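Long-range contacts in esterase (Xanthomonas oryzae pv. oryzae, PDB 3H2G), which hydrolyses ester bonds as a cell wall-degrading enzyme of a rice pathogen and relies on a distinctive substrate recognition module for virulence: residues F215-S220 / F298-P303; Y135-L139 / L234-A238; N223-N228 / S334-P340; M242-N248 / D313-N317; L139-A145 / H180-T185. All coordinates share one frame; numbering follows the deposited sequence.

Interaction 1: residues F215-S220 / F298-P303; sequences FLDSWS and FYSDFP
The indole of Trp-219 lies between two aromatic rings of helix 296-304, an example of one flat side chain joining the segment 215-220 to a helix. Phe-302 meets one face in a face-to-face stack, its ring centroid 4.0 Å from that of the six-membered indole ring and the planes 30° apart, with CD2 of Phe-302 over the middle of the indole. Tyr-299 takes the opposite face, but its ring is slid toward the indole rim and barely overlaps it. Phe-298 completes the aromatic cluster at the edge, where its CE2 comes 3.7 Å from CH2 of Trp-219. With chi1 of -161° the indole swings away from its own backbone N and reaches across to the helix. NE1 then donates to Tyr-299 O at 2.9 Å, on a lone pair in the carbonyl plane. Tyr-299 OH returns the bond by donating to Trp-219 O at 2.7 Å, and a water joins the same hydroxyl to Ser-220 O. Beside the Phe-302 ring, CD2 of Leu-216 rests 3.7 Å from its CE2, while Phe-215 CB touches CZ of the same ring. Leu-314 of helix 309-316 also packs on Phe-215 and Phe-302. The NE1 bond, with rings on both faces, restricts the rotation of the indole, while the Tyr-299 hydroxyl holds its backbone carbonyl; the one polar atom of the indole is satisfied within a largely aromatic cluster.

Interaction 2: residues Y135-L139 / L234-A238; sequences YHPYL and LGSYA
An inverse gamma turn centred on Pro-137, in the loop between strand 119-123 and helix 141-162, presents His-136 and Tyr-138 to helix 231-246. The ring of Tyr-138 forms an offset stack on that of Tyr-237, with centroids 4.3 Å apart and planes inclined by 18°. Tyr-138 CB adds a CH-pi contact over the Tyr-237 face, 4.2 Å from the ring centroid, while the helix backbone at Leu-234 O and Ala-238 N meets the edge of the Tyr-138 ring. Further out, Tyr-138 OH lies 3.5 Å from CD2 of Leu-234. His-136 approaches the far end of Tyr-237, where its ND1 gives a weak hydrogen bond of 3.3 Å to Tyr-237 OH, bent to 134°. Each phenol oxygen has its main polar partner outside the contact: Tyr-138 OH pairs with Thr-88 OG1 and Tyr-237 OH with Glu-89 O. Dispersion between the stacked rings therefore carries this buried contact, and the hydroxyl bonds at the ring ends probably help to fix the offset.

Interaction 3: residues N223-N228 / S334-P340; sequences NAVGEN and SNDATVP
With chi1 at 52°, the amide of Asn-223 is tucked between its own backbone N and carbonyl carbon, and from there it faces two ways. ND2 donates across the contact to Ala-337 O at 2.7 Å, the acceptor lying in the amide plane and the donor tilted 19° from the carbonyl plane. OD1 turns back on its own loop, gripped by Val-225 N in the plane and by Gly-226 N, 2.9 Å away, from above it. These bonds make an Asx turn and an Asx motif that restrain the amide against rotation; Ser-218 OG is a further partner of ND2. Asp-336 repeats the pattern in the facing loop: its OD1 accepts from Thr-338 N and, almost straight at 176°, from Val-339 N. Its other oxygen, OD2, bonds to His-377 ND1, consistent with the acid position of a Ser-His-Asp triad in an alpha/beta-hydrolase fold, on the loop after strand 328-332. Beside that loop, Val-225 lays CG1 3.5 Å from Asp-336 O, and Ala-337 CB sits 3.6 Å from Glu-227 O. Pro-340 CG meets the Asn-223 amide at 3.7 Å from ND2. A water bridges Asn-228 OD1 and Thr-338 OG1, the latter hydroxyl being also bonded to Ala-374 O.

Interaction 4: residues M242-N248 / D313-N317; sequences MQHTYKN and DLARN
Hydrogen bonds join Tyr-246, in the last turn of one helix, and Asn-248 just beyond it, to Asp-313 in another and Asn-317 just past its end, a worked case of polar groups closing a helix-helix contact. The amide of Asn-248 and the carboxylate of Asp-313 approach from opposite directions and lie nearly coplanar, 6° apart. ND2 of Asn-248 donates to the syn lone pair of Asp-313 OD1 at 3.0 Å. A water bridges Asn-248 ND2 and Arg-316 NH2. Deeper in, Asn-317 ND2 is shared between Tyr-246 OH, 3.0 Å away, and Asp-313 O at the same distance, which ties the phenol to the helix backbone. Contacts with the Tyr-246 ring form a second group. The carboxylate of Asp-313 runs alongside it, with CG 3.6 Å from Tyr-246 CD1, and the extended Arg-316 chain brings its NH1 to 3.2 Å from Tyr-246 CD2, its guanidinium turned 80° to the ring. Van der Waals contact is slighter: Met-242, its chain bent at chi2 (-59°), places CE 3.6 Å from Asn-317 ND2, the only apolar pair being Met-242 CE with Leu-314 CD2, at the border of contact. The pair thus joins the C-terminal part of helix 231-246 to that of helix 309-316. Leu-314 and Asn-317 also touch Leu-211 of helix 211-218, and Asn-317 OD1 accepts from Ser-141 N at the start of helix 141-162.

Interaction 5: residues L139-A145 / H180-T185; sequences LHSASEA and HTAMAT
His-180 stretches across to the start of helix 141-162 because its ring is held away from its own backbone N (chi1 179°). One face of the imidazole receives Leu-139, whose CD2 stands 4.1 Å from His-180 CG, offset toward the rim. NE2 gives Ser-141 OG a weak, strongly bent hydrogen bond of 3.1 Å; chi1 of -56° sets that hydroxyl beside the serine's own backbone N. Glu-144 extends beyond CG with its carboxylate turned steeply to the imidazole plane, at the ring's edge, although the closest approach there is too short to be trusted. The same carboxylate borders Thr-181, with CD 3.3 Å from OG1; that hydroxyl is bonded instead to Tyr-125 OH. The axes of the segments 141-145 and 180-185 cross at -85° and come within 8.1 Å. Helix 177-192 starts right after Ser-176 of a GxSxG sequence, consistent with the nucleophile elbow of an alpha/beta-hydrolase, so this crossing packs the helix behind the presumed nucleophile against its neighbour. Small residues permit the closeness: Ala-184 CB lies 3.6 Å from Ser-141 O, and Ala-145 CB 3.7 Å from Ala-184 O. Thr-185 puts OG1 3.4 Å from Ala-145 CA while donating to Thr-181 O, which the Thr-185 backbone N reaches from the opposite face of the carbonyl plane. At the N-cap, His-140 ND1 and Ser-143 OG are hydrogen-bonded at 2.8 Å.

Overall arrangement
Interactions 1, 2 and 4 meet around helices 211-218, 231-246 and 309-316: Phe-215 CZ packs 3.6 Å from Ala-238 CB, and its CG 3.6 Å from Leu-314 CD1. Interactions 2 and 4, centred about 10 Å apart, both use helix 231-246. Interaction 5 shares Leu-139 with interaction 2 and joins interaction 4 through a probable bond from Ser-141 N to Asn-317 OD1, 2.9 Å. Interaction 3 touches interaction 1 where Ser-218 OG lies 2.9 Å from Asn-223 ND2. Toward the probable active site, interaction 3 contributes the presumed triad acid, Asp-336, and interaction 5 the helix following the presumed nucleophile, their centres about 22 Å apart.

Interaction 1: residues F215-S220 / F298-P303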
# COMPACT_ATOMS: atom_id res chain seq x y z
N PHE A 215 -7.47 13.98 -4.00
CA PHE A 215 -6.88 15.15 -3.36
C PHE A 215 -7.76 16.37 -3.57
O PHE A 215 -7.92 17.20 -2.66
CB PHE A 215 -5.47 15.42 -3.90
CG PHE A 215 -4.39 14.68 -3.17
CD1 PHE A 215 -4.20 13.32 -3.36
CD2 PHE A 215 -3.59 15.35 -2.24
CE1 PHE A 215 -3.23 12.63 -2.64
CE2 PHE A 215 -2.61 14.67 -1.52
CZ PHE A 215 -2.43 13.31 -1.72
N LEU A 216 -8.32 16.49 -4.77
CA LEU A 216 -9.20 17.62 -5.07
C LEU A 216 -10.42 17.58 -4.15
O LEU A 216 -10.79 18.58 -3.55
CB LEU A 216 -9.66 17.56 -6.53
CG LEU A 216 -8.62 17.88 -7.61
CD1 LEU A 216 -9.17 17.53 -8.99
CD2 LEU A 216 -8.25 19.36 -7.55
N ASP A 217 -11.05 16.41 -4.04
CA ASP A 217 -12.24 16.26 -3.22
C ASP A 217 -12.06 16.60 -1.74
O ASP A 217 -12.99 17.09 -1.09
CB ASP A 217 -12.81 14.85 -3.35
CG ASP A 217 -13.33 14.55 -4.75
OD1 ASP A 217 -13.49 15.51 -5.54
OD2 ASP A 217 -13.58 13.37 -5.05
N SER A 218 -10.87 16.33 -1.20
CA SER A 218 -10.60 16.60 0.22
C SER A 218 -9.72 17.82 0.46
O SER A 218 -9.32 18.08 1.60
CB SER A 218 -9.91 15.38 0.86
OG SER A 218 -10.74 14.24 0.84
N TRP A 219 -9.42 18.58 -0.59
CA TRP A 219 -8.54 19.73 -0.45
C TRP A 219 -8.91 20.75 0.63
O TRP A 219 -8.02 21.33 1.26
CB TRP A 219 -8.39 20.44 -1.80
CG TRP A 219 -7.18 21.33 -1.87
CD1 TRP A 219 -7.16 22.69 -1.94
CD2 TRP A 219 -5.81 20.90 -1.84
NE1 TRP A 219 -5.86 23.14 -1.96
CE2 TRP A 219 -5.01 22.07 -1.90
CE3 TRP A 219 -5.18 19.65 -1.76
CZ2 TRP A 219 -3.61 22.02 -1.89
CZ3 TRP A 219 -3.79 19.60 -1.75
CH2 TRP A 219 -3.02 20.78 -1.82
N SER A 220 -10.20 20.97 0.85
CA SER A 220 -10.65 21.94 1.85
C SER A 220 -10.42 21.43 3.27
O SER A 220 -10.50 22.19 4.24
CB SER A 220 -12.14 22.25 1.67
OG SER A 220 -12.93 21.13 2.04
N PHE A 298 -0.57 28.66 -3.53
CA PHE A 298 -0.58 27.25 -3.87
C PHE A 298 -1.91 26.62 -3.47
O PHE A 298 -2.49 25.81 -4.20
CB PHE A 298 0.55 26.52 -3.15
CG PHE A 298 0.54 25.02 -3.33
CD1 PHE A 298 0.97 24.44 -4.52
CD2 PHE A 298 0.08 24.19 -2.32
CE1 PHE A 298 0.95 23.06 -4.70
CE2 PHE A 298 0.05 22.80 -2.48
CZ PHE A 298 0.49 22.24 -3.68
N TYR A 299 -2.40 27.01 -2.29
CA TYR A 299 -3.64 26.46 -1.77
C TYR A 299 -4.87 26.75 -2.64
O TYR A 299 -5.75 25.91 -2.77
CB TYR A 299 -3.88 26.95 -0.34
CG TYR A 299 -4.94 26.15 0.38
CD1 TYR A 299 -4.79 24.78 0.58
CD2 TYR A 299 -6.12 26.75 0.81
CE1 TYR A 299 -5.80 24.02 1.18
CE2 TYR A 299 -7.14 26.01 1.41
CZ TYR A 299 -6.97 24.64 1.59
OH TYR A 299 -7.97 23.90 2.17
N SER A 300 -4.93 27.94 -3.24
CA SER A 300 -6.07 28.26 -4.09
C SER A 300 -5.86 27.76 -5.52
O SER A 300 -6.82 27.42 -6.21
CB SER A 300 -6.33 29.77 -4.11
OG SER A 300 -5.27 30.48 -4.74
N ASP A 301 -4.60 27.69 -5.94
CA ASP A 301 -4.25 27.24 -7.29
C ASP A 301 -4.49 25.75 -7.55
O ASP A 301 -5.00 25.38 -8.60
CB ASP A 301 -2.77 27.55 -7.57
CG ASP A 301 -2.39 27.29 -9.02
OD1 ASP A 301 -2.87 28.03 -9.90
OD2 ASP A 301 -1.61 26.35 -9.27
N PHE A 302 -4.13 24.91 -6.59
CA PHE A 302 -4.30 23.47 -6.77
C PHE A 302 -5.70 23.03 -7.22
O PHE A 302 -5.84 22.36 -8.25
CB PHE A 302 -3.93 22.73 -5.48
CG PHE A 302 -4.08 21.24 -5.58
CD1 PHE A 302 -3.11 20.46 -6.21
CD2 PHE A 302 -5.22 20.61 -5.09
CE1 PHE A 302 -3.26 19.08 -6.34
CE2 PHE A 302 -5.39 19.23 -5.22
CZ PHE A 302 -4.41 18.46 -5.84
N PRO A 303 -6.76 23.40 -6.47
CA PRO A 303 -8.12 22.99 -6.85
C PRO A 303 -8.75 23.67 -8.06
O PRO A 303 -9.73 23.17 -8.61
CB PRO A 303 -8.91 23.26 -5.58
CG PRO A 303 -8.25 24.49 -5.04
CD PRO A 303 -6.77 24.16 -5.21
O HOH W 1 -10.13 25.15 3.79

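Interaction 2: residues Y135-L139 / L234-A238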
# COMPACT_ATOMS: atom_id res chain seq x y z
N TYR A 135 14.99 8.79 -0.70
CA TYR A 135 13.65 9.23 -0.32
C TYR A 135 12.66 8.13 -0.69
O TYR A 135 13.04 7.16 -1.34
CB TYR A 135 13.26 10.52 -1.06
CG TYR A 135 13.19 10.37 -2.56
CD1 TYR A 135 14.35 10.47 -3.35
CD2 TYR A 135 11.98 10.09 -3.21
CE1 TYR A 135 14.30 10.31 -4.73
CE2 TYR A 135 11.92 9.92 -4.59
CZ TYR A 135 13.08 10.03 -5.35
OH TYR A 135 13.02 9.84 -6.71
N HIS A 136 11.41 8.27 -0.27
CA HIS A 136 10.40 7.29 -0.64
C HIS A 136 9.45 7.89 -1.66
O HIS A 136 8.83 8.93 -1.39
CB HIS A 136 9.58 6.81 0.56
CG HIS A 136 8.42 5.94 0.16
ND1 HIS A 136 7.11 6.25 0.45
CD2 HIS A 136 8.38 4.82 -0.59
CE1 HIS A 136 6.31 5.36 -0.11
NE2 HIS A 136 7.06 4.48 -0.75
N PRO A 137 9.35 7.27 -2.84
CA PRO A 137 8.45 7.78 -3.89
C PRO A 137 7.01 7.44 -3.52
O PRO A 137 6.40 6.53 -4.09
CB PRO A 137 8.92 7.02 -5.14
CG PRO A 137 10.35 6.64 -4.83
CD PRO A 137 10.25 6.24 -3.38
N TYR A 138 6.48 8.17 -2.55
CA TYR A 138 5.12 7.97 -2.07
C TYR A 138 4.09 8.11 -3.20
O TYR A 138 4.10 9.09 -3.94
CB TYR A 138 4.84 8.99 -0.95
CG TYR A 138 3.50 8.85 -0.25
CD1 TYR A 138 3.09 7.63 0.28
CD2 TYR A 138 2.68 9.97 -0.08
CE1 TYR A 138 1.88 7.53 0.97
CE2 TYR A 138 1.47 9.87 0.61
CZ TYR A 138 1.08 8.65 1.13
OH TYR A 138 -0.12 8.55 1.81
N LEU A 139 3.22 7.11 -3.33
CA LEU A 139 2.16 7.10 -4.34
C LEU A 139 2.64 7.16 -5.79
O LEU A 139 1.93 7.65 -6.67
CB LEU A 139 1.17 8.23 -4.06
CG LEU A 139 0.44 8.09 -2.71
CD1 LEU A 139 -0.36 9.35 -2.40
CD2 LEU A 139 -0.47 6.87 -2.76
N LEU A 234 -0.63 13.43 5.20
CA LEU A 234 -0.63 12.71 3.93
C LEU A 234 -0.38 13.63 2.74
O LEU A 234 0.33 13.27 1.80
CB LEU A 234 -1.96 11.96 3.76
CG LEU A 234 -2.26 10.93 4.85
CD1 LEU A 234 -3.65 10.34 4.66
CD2 LEU A 234 -1.21 9.84 4.82
N GLY A 235 -0.97 14.82 2.78
CA GLY A 235 -0.77 15.77 1.70
C GLY A 235 0.68 16.22 1.63
O GLY A 235 1.25 16.35 0.55
N SER A 236 1.28 16.46 2.80
CA SER A 236 2.68 16.88 2.85
C SER A 236 3.60 15.78 2.32
O SER A 236 4.54 16.05 1.58
CB SER A 236 3.06 17.27 4.28
OG SER A 236 2.33 18.42 4.69
N TYR A 237 3.33 14.54 2.71
CA TYR A 237 4.14 13.42 2.25
C TYR A 237 4.08 13.37 0.71
O TYR A 237 5.10 13.23 0.03
CB TYR A 237 3.61 12.10 2.84
CG TYR A 237 4.62 10.96 2.91
CD1 TYR A 237 4.40 9.88 3.76
CD2 TYR A 237 5.80 10.99 2.16
CE1 TYR A 237 5.34 8.85 3.88
CE2 TYR A 237 6.75 9.96 2.27
CZ TYR A 237 6.50 8.89 3.14
OH TYR A 237 7.43 7.88 3.28
N ALA A 238 2.87 13.51 0.17
CA ALA A 238 2.66 13.48 -1.27
C ALA A 238 3.42 14.58 -2.01
O ALA A 238 4.05 14.31 -3.03
CB ALA A 238 1.17 13.58 -1.58

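Interaction 3: residues N223-N228 / S334-P340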
# COMPACT_ATOMS: atom_id res chain seq x y z
N ASN A 223 -14.46 16.13 2.96
CA ASN A 223 -15.06 15.67 1.72
C ASN A 223 -16.50 15.28 2.02
O ASN A 223 -16.98 15.48 3.13
CB ASN A 223 -14.28 14.47 1.17
CG ASN A 223 -14.08 13.38 2.20
OD1 ASN A 223 -15.04 12.85 2.76
ND2 ASN A 223 -12.82 13.03 2.46
N ALA A 224 -17.19 14.73 1.03
CA ALA A 224 -18.58 14.33 1.18
C ALA A 224 -18.82 13.34 2.31
O ALA A 224 -19.91 13.29 2.87
CB ALA A 224 -19.11 13.76 -0.14
N VAL A 225 -17.80 12.55 2.64
CA VAL A 225 -17.92 11.56 3.70
C VAL A 225 -17.67 12.15 5.08
O VAL A 225 -18.42 11.88 6.02
CB VAL A 225 -16.92 10.39 3.48
CG1 VAL A 225 -17.12 9.32 4.54
CG2 VAL A 225 -17.11 9.80 2.09
N GLY A 226 -16.62 12.95 5.20
CA GLY A 226 -16.31 13.56 6.48
C GLY A 226 -15.01 14.33 6.44
O GLY A 226 -14.51 14.67 5.37
N GLU A 227 -14.45 14.59 7.61
CA GLU A 227 -13.20 15.33 7.72
C GLU A 227 -11.98 14.49 7.35
O GLU A 227 -11.85 13.35 7.80
CB GLU A 227 -13.04 15.87 9.15
CG GLU A 227 -11.69 16.53 9.41
CD GLU A 227 -11.53 16.93 10.86
OE1 GLU A 227 -12.14 17.94 11.28
OE2 GLU A 227 -10.80 16.23 11.59
N ASN A 228 -11.11 15.05 6.53
CA ASN A 228 -9.89 14.38 6.11
C ASN A 228 -8.83 14.75 7.14
O ASN A 228 -7.86 15.46 6.84
CB ASN A 228 -9.47 14.83 4.71
CG ASN A 228 -8.19 14.20 4.26
OD1 ASN A 228 -7.93 13.02 4.53
ND2 ASN A 228 -7.36 14.97 3.55
N SER A 334 -17.80 2.79 3.01
CA SER A 334 -18.45 4.06 2.73
C SER A 334 -18.38 4.99 3.96
O SER A 334 -18.89 6.11 3.92
CB SER A 334 -19.89 3.85 2.28
OG SER A 334 -20.58 2.95 3.13
N ASN A 335 -17.76 4.52 5.03
CA ASN A 335 -17.60 5.33 6.25
C ASN A 335 -16.23 6.02 6.17
O ASN A 335 -15.96 6.96 6.92
CB ASN A 335 -17.60 4.46 7.51
CG ASN A 335 -18.94 3.80 7.80
OD1 ASN A 335 -19.00 2.60 8.03
ND2 ASN A 335 -20.01 4.59 7.80
N ASP A 336 -15.39 5.53 5.27
CA ASP A 336 -14.02 6.03 5.08
C ASP A 336 -13.89 7.46 4.54
O ASP A 336 -14.19 7.72 3.38
CB ASP A 336 -13.27 5.07 4.14
CG ASP A 336 -11.76 5.25 4.20
OD1 ASP A 336 -11.28 6.33 4.59
OD2 ASP A 336 -11.05 4.29 3.82
N ALA A 337 -13.44 8.37 5.39
CA ALA A 337 -13.27 9.77 5.00
C ALA A 337 -11.83 10.09 4.58
O ALA A 337 -11.57 11.17 4.05
CB ALA A 337 -13.70 10.70 6.14
N THR A 338 -10.91 9.17 4.81
CA THR A 338 -9.52 9.39 4.43
C THR A 338 -9.35 9.06 2.94
O THR A 338 -8.73 9.81 2.19
CB THR A 338 -8.55 8.53 5.28
OG1 THR A 338 -8.65 8.94 6.65
CG2 THR A 338 -7.12 8.72 4.81
N VAL A 339 -9.92 7.93 2.53
CA VAL A 339 -9.88 7.51 1.14
C VAL A 339 -11.31 7.12 0.77
O VAL A 339 -11.71 5.96 0.93
CB VAL A 339 -8.94 6.30 0.92
CG1 VAL A 339 -8.98 5.86 -0.54
CG2 VAL A 339 -7.52 6.67 1.32
N PRO A 340 -12.11 8.09 0.29
CA PRO A 340 -13.51 7.83 -0.09
C PRO A 340 -13.68 6.65 -1.05
O PRO A 340 -12.87 6.46 -1.97
CB PRO A 340 -13.94 9.15 -0.71
CG PRO A 340 -13.18 10.15 0.13
CD PRO A 340 -11.81 9.52 0.18
O HOH W 2 -7.60 11.60 6.83

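Interaction 4: residues M242-N248 / D313-N317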
# COMPACT_ATOMS: atom_id res chain seq x y z
N MET A 242 6.53 13.78 -4.43
CA MET A 242 6.38 14.08 -5.85
C MET A 242 7.48 15.03 -6.33
O MET A 242 7.91 14.95 -7.48
CB MET A 242 5.00 14.65 -6.15
CG MET A 242 3.87 13.63 -6.04
SD MET A 242 4.08 12.22 -7.17
CE MET A 242 2.84 11.09 -6.54
N GLN A 243 7.92 15.92 -5.45
CA GLN A 243 8.99 16.85 -5.80
C GLN A 243 10.29 16.05 -5.97
O GLN A 243 11.05 16.28 -6.90
CB GLN A 243 9.17 17.92 -4.72
CG GLN A 243 10.44 18.76 -4.86
CD GLN A 243 10.60 19.38 -6.24
OE1 GLN A 243 9.63 19.87 -6.82
NE2 GLN A 243 11.82 19.37 -6.76
N HIS A 244 10.54 15.09 -5.08
CA HIS A 244 11.74 14.27 -5.17
C HIS A 244 11.72 13.44 -6.45
O HIS A 244 12.71 13.36 -7.18
CB HIS A 244 11.83 13.29 -3.99
CG HIS A 244 12.18 13.93 -2.68
ND1 HIS A 244 13.28 14.74 -2.51
CD2 HIS A 244 11.60 13.82 -1.46
CE1 HIS A 244 13.37 15.10 -1.24
NE2 HIS A 244 12.36 14.56 -0.58
N THR A 245 10.58 12.83 -6.71
CA THR A 245 10.41 11.97 -7.88
C THR A 245 10.44 12.70 -9.22
O THR A 245 11.18 12.31 -10.12
CB THR A 245 9.07 11.19 -7.79
OG1 THR A 245 9.04 10.45 -6.56
CG2 THR A 245 8.92 10.23 -8.97
N TYR A 246 9.64 13.76 -9.35
CA TYR A 246 9.56 14.50 -10.60
C TYR A 246 10.37 15.78 -10.69
O TYR A 246 10.59 16.30 -11.78
CB TYR A 246 8.10 14.80 -10.94
CG TYR A 246 7.26 13.56 -11.16
CD1 TYR A 246 6.45 13.05 -10.14
CD2 TYR A 246 7.31 12.87 -12.37
CE1 TYR A 246 5.71 11.89 -10.32
CE2 TYR A 246 6.57 11.71 -12.57
CZ TYR A 246 5.78 11.22 -11.54
OH TYR A 246 5.04 10.07 -11.73
N LYS A 247 10.79 16.30 -9.54
CA LYS A 247 11.58 17.52 -9.48
C LYS A 247 10.99 18.63 -10.34
O LYS A 247 11.71 19.31 -11.07
CB LYS A 247 13.02 17.22 -9.93
CG LYS A 247 13.74 16.24 -9.02
CD LYS A 247 15.14 15.93 -9.52
CE LYS A 247 15.96 15.23 -8.44
NZ LYS A 247 15.27 14.02 -7.92
N ASN A 248 9.68 18.83 -10.23
CA ASN A 248 9.02 19.85 -11.04
C ASN A 248 7.98 20.69 -10.31
O ASN A 248 7.13 21.31 -10.94
CB ASN A 248 8.35 19.18 -12.25
CG ASN A 248 7.27 18.19 -11.86
OD1 ASN A 248 7.02 17.97 -10.67
ND2 ASN A 248 6.62 17.59 -12.85
N ASP A 313 1.44 15.86 -11.22
CA ASP A 313 2.17 14.68 -10.76
C ASP A 313 1.22 13.64 -10.18
O ASP A 313 1.43 12.44 -10.33
CB ASP A 313 3.23 15.08 -9.73
CG ASP A 313 4.35 15.91 -10.33
OD1 ASP A 313 4.46 15.96 -11.58
OD2 ASP A 313 5.12 16.51 -9.56
N LEU A 314 0.16 14.10 -9.52
CA LEU A 314 -0.83 13.18 -8.97
C LEU A 314 -1.55 12.49 -10.12
O LEU A 314 -1.81 11.28 -10.08
CB LEU A 314 -1.85 13.93 -8.10
CG LEU A 314 -1.37 14.53 -6.78
CD1 LEU A 314 -2.52 15.29 -6.14
CD2 LEU A 314 -0.89 13.42 -5.84
N ALA A 315 -1.88 13.25 -11.16
CA ALA A 315 -2.57 12.71 -12.32
C ALA A 315 -1.75 11.63 -13.02
O ALA A 315 -2.31 10.65 -13.51
CB ALA A 315 -2.92 13.84 -13.30
N ARG A 316 -0.44 11.81 -13.08
CA ARG A 316 0.42 10.82 -13.73
C ARG A 316 0.35 9.51 -12.98
O ARG A 316 0.70 8.45 -13.50
CB ARG A 316 1.88 11.29 -13.76
CG ARG A 316 2.13 12.55 -14.56
CD ARG A 316 3.62 12.80 -14.68
NE ARG A 316 3.93 14.11 -15.25
CZ ARG A 316 5.16 14.53 -15.53
NH1 ARG A 316 6.20 13.74 -15.29
NH2 ARG A 316 5.35 15.74 -16.03
N ASN A 317 -0.11 9.57 -11.73
CA ASN A 317 -0.20 8.38 -10.92
C ASN A 317 -1.62 7.89 -10.67
O ASN A 317 -1.88 7.15 -9.73
CB ASN A 317 0.59 8.58 -9.63
CG ASN A 317 2.09 8.61 -9.89
OD1 ASN A 317 2.71 7.58 -10.13
ND2 ASN A 317 2.67 9.80 -9.86
O HOH W 3 7.39 17.80 -15.62

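Interaction 5: residues L139-A145 / H180-T185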
# COMPACT_ATOMS: atom_id res chain seq x y z
N LEU A 139 3.22 7.11 -3.33
CA LEU A 139 2.16 7.10 -4.34
C LEU A 139 2.64 7.16 -5.79
O LEU A 139 1.93 7.65 -6.67
CB LEU A 139 1.17 8.23 -4.06
CG LEU A 139 0.44 8.09 -2.71
CD1 LEU A 139 -0.36 9.35 -2.40
CD2 LEU A 139 -0.47 6.87 -2.76
N HIS A 140 3.85 6.66 -6.03
CA HIS A 140 4.43 6.63 -7.36
C HIS A 140 4.20 5.23 -7.93
O HIS A 140 4.91 4.28 -7.59
CB HIS A 140 5.93 6.93 -7.30
CG HIS A 140 6.60 6.97 -8.64
ND1 HIS A 140 7.67 6.16 -8.95
CD2 HIS A 140 6.35 7.71 -9.74
CE1 HIS A 140 8.06 6.41 -10.19
NE2 HIS A 140 7.27 7.35 -10.69
N SER A 141 3.19 5.10 -8.79
CA SER A 141 2.82 3.82 -9.38
C SER A 141 3.97 2.97 -9.91
O SER A 141 4.06 1.78 -9.59
CB SER A 141 1.81 4.05 -10.51
OG SER A 141 0.68 4.77 -10.03
N ALA A 142 4.84 3.56 -10.71
CA ALA A 142 5.95 2.82 -11.30
C ALA A 142 6.90 2.14 -10.31
O ALA A 142 7.20 0.96 -10.46
CB ALA A 142 6.75 3.72 -12.24
N SER A 143 7.37 2.88 -9.31
CA SER A 143 8.30 2.30 -8.34
C SER A 143 7.60 1.46 -7.28
O SER A 143 8.23 0.60 -6.66
CB SER A 143 9.16 3.40 -7.69
OG SER A 143 8.37 4.35 -6.99
N GLU A 144 6.32 1.69 -7.05
CA GLU A 144 5.58 0.87 -6.09
C GLU A 144 5.47 -0.50 -6.74
O GLU A 144 5.63 -1.54 -6.08
CB GLU A 144 4.18 1.44 -5.85
CG GLU A 144 4.14 2.60 -4.87
CD GLU A 144 2.75 3.20 -4.76
OE1 GLU A 144 2.52 4.03 -3.86
OE2 GLU A 144 1.89 2.85 -5.59
N ALA A 145 5.23 -0.51 -8.05
CA ALA A 145 5.11 -1.75 -8.80
C ALA A 145 6.46 -2.45 -8.95
O ALA A 145 6.56 -3.66 -8.71
CB ALA A 145 4.50 -1.48 -10.17
N HIS A 180 -3.09 1.24 -3.70
CA HIS A 180 -2.61 1.93 -4.89
C HIS A 180 -1.46 1.06 -5.43
O HIS A 180 -1.37 0.81 -6.63
CB HIS A 180 -2.10 3.32 -4.49
CG HIS A 180 -1.55 4.13 -5.63
ND1 HIS A 180 -2.34 4.94 -6.42
CD2 HIS A 180 -0.29 4.26 -6.10
CE1 HIS A 180 -1.58 5.54 -7.33
NE2 HIS A 180 -0.33 5.14 -7.15
N THR A 181 -0.61 0.59 -4.53
CA THR A 181 0.51 -0.27 -4.89
C THR A 181 0.03 -1.57 -5.56
O THR A 181 0.55 -1.97 -6.60
CB THR A 181 1.34 -0.66 -3.65
OG1 THR A 181 1.96 0.51 -3.11
CG2 THR A 181 2.41 -1.68 -4.00
N ALA A 182 -0.94 -2.22 -4.93
CA ALA A 182 -1.48 -3.47 -5.46
C ALA A 182 -2.00 -3.30 -6.88
O ALA A 182 -1.68 -4.09 -7.77
CB ALA A 182 -2.59 -3.99 -4.55
N MET A 183 -2.80 -2.26 -7.09
CA MET A 183 -3.37 -2.01 -8.41
C MET A 183 -2.31 -1.63 -9.44
O MET A 183 -2.37 -2.06 -10.59
CB MET A 183 -4.44 -0.92 -8.34
CG MET A 183 -5.16 -0.70 -9.67
SD MET A 183 -6.54 0.47 -9.60
CE MET A 183 -7.81 -0.55 -8.85
N ALA A 184 -1.34 -0.82 -9.02
CA ALA A 184 -0.27 -0.40 -9.92
C ALA A 184 0.56 -1.62 -10.34
O ALA A 184 1.01 -1.72 -11.48
CB ALA A 184 0.62 0.63 -9.24
N THR A 185 0.76 -2.53 -9.39
CA THR A 185 1.52 -3.75 -9.66
C THR A 185 0.72 -4.64 -10.61
O THR A 185 1.27 -5.26 -11.52
CB THR A 185 1.81 -4.51 -8.34
OG1 THR A 185 2.58 -3.67 -7.46
CG2 THR A 185 2.59 -5.79 -8.63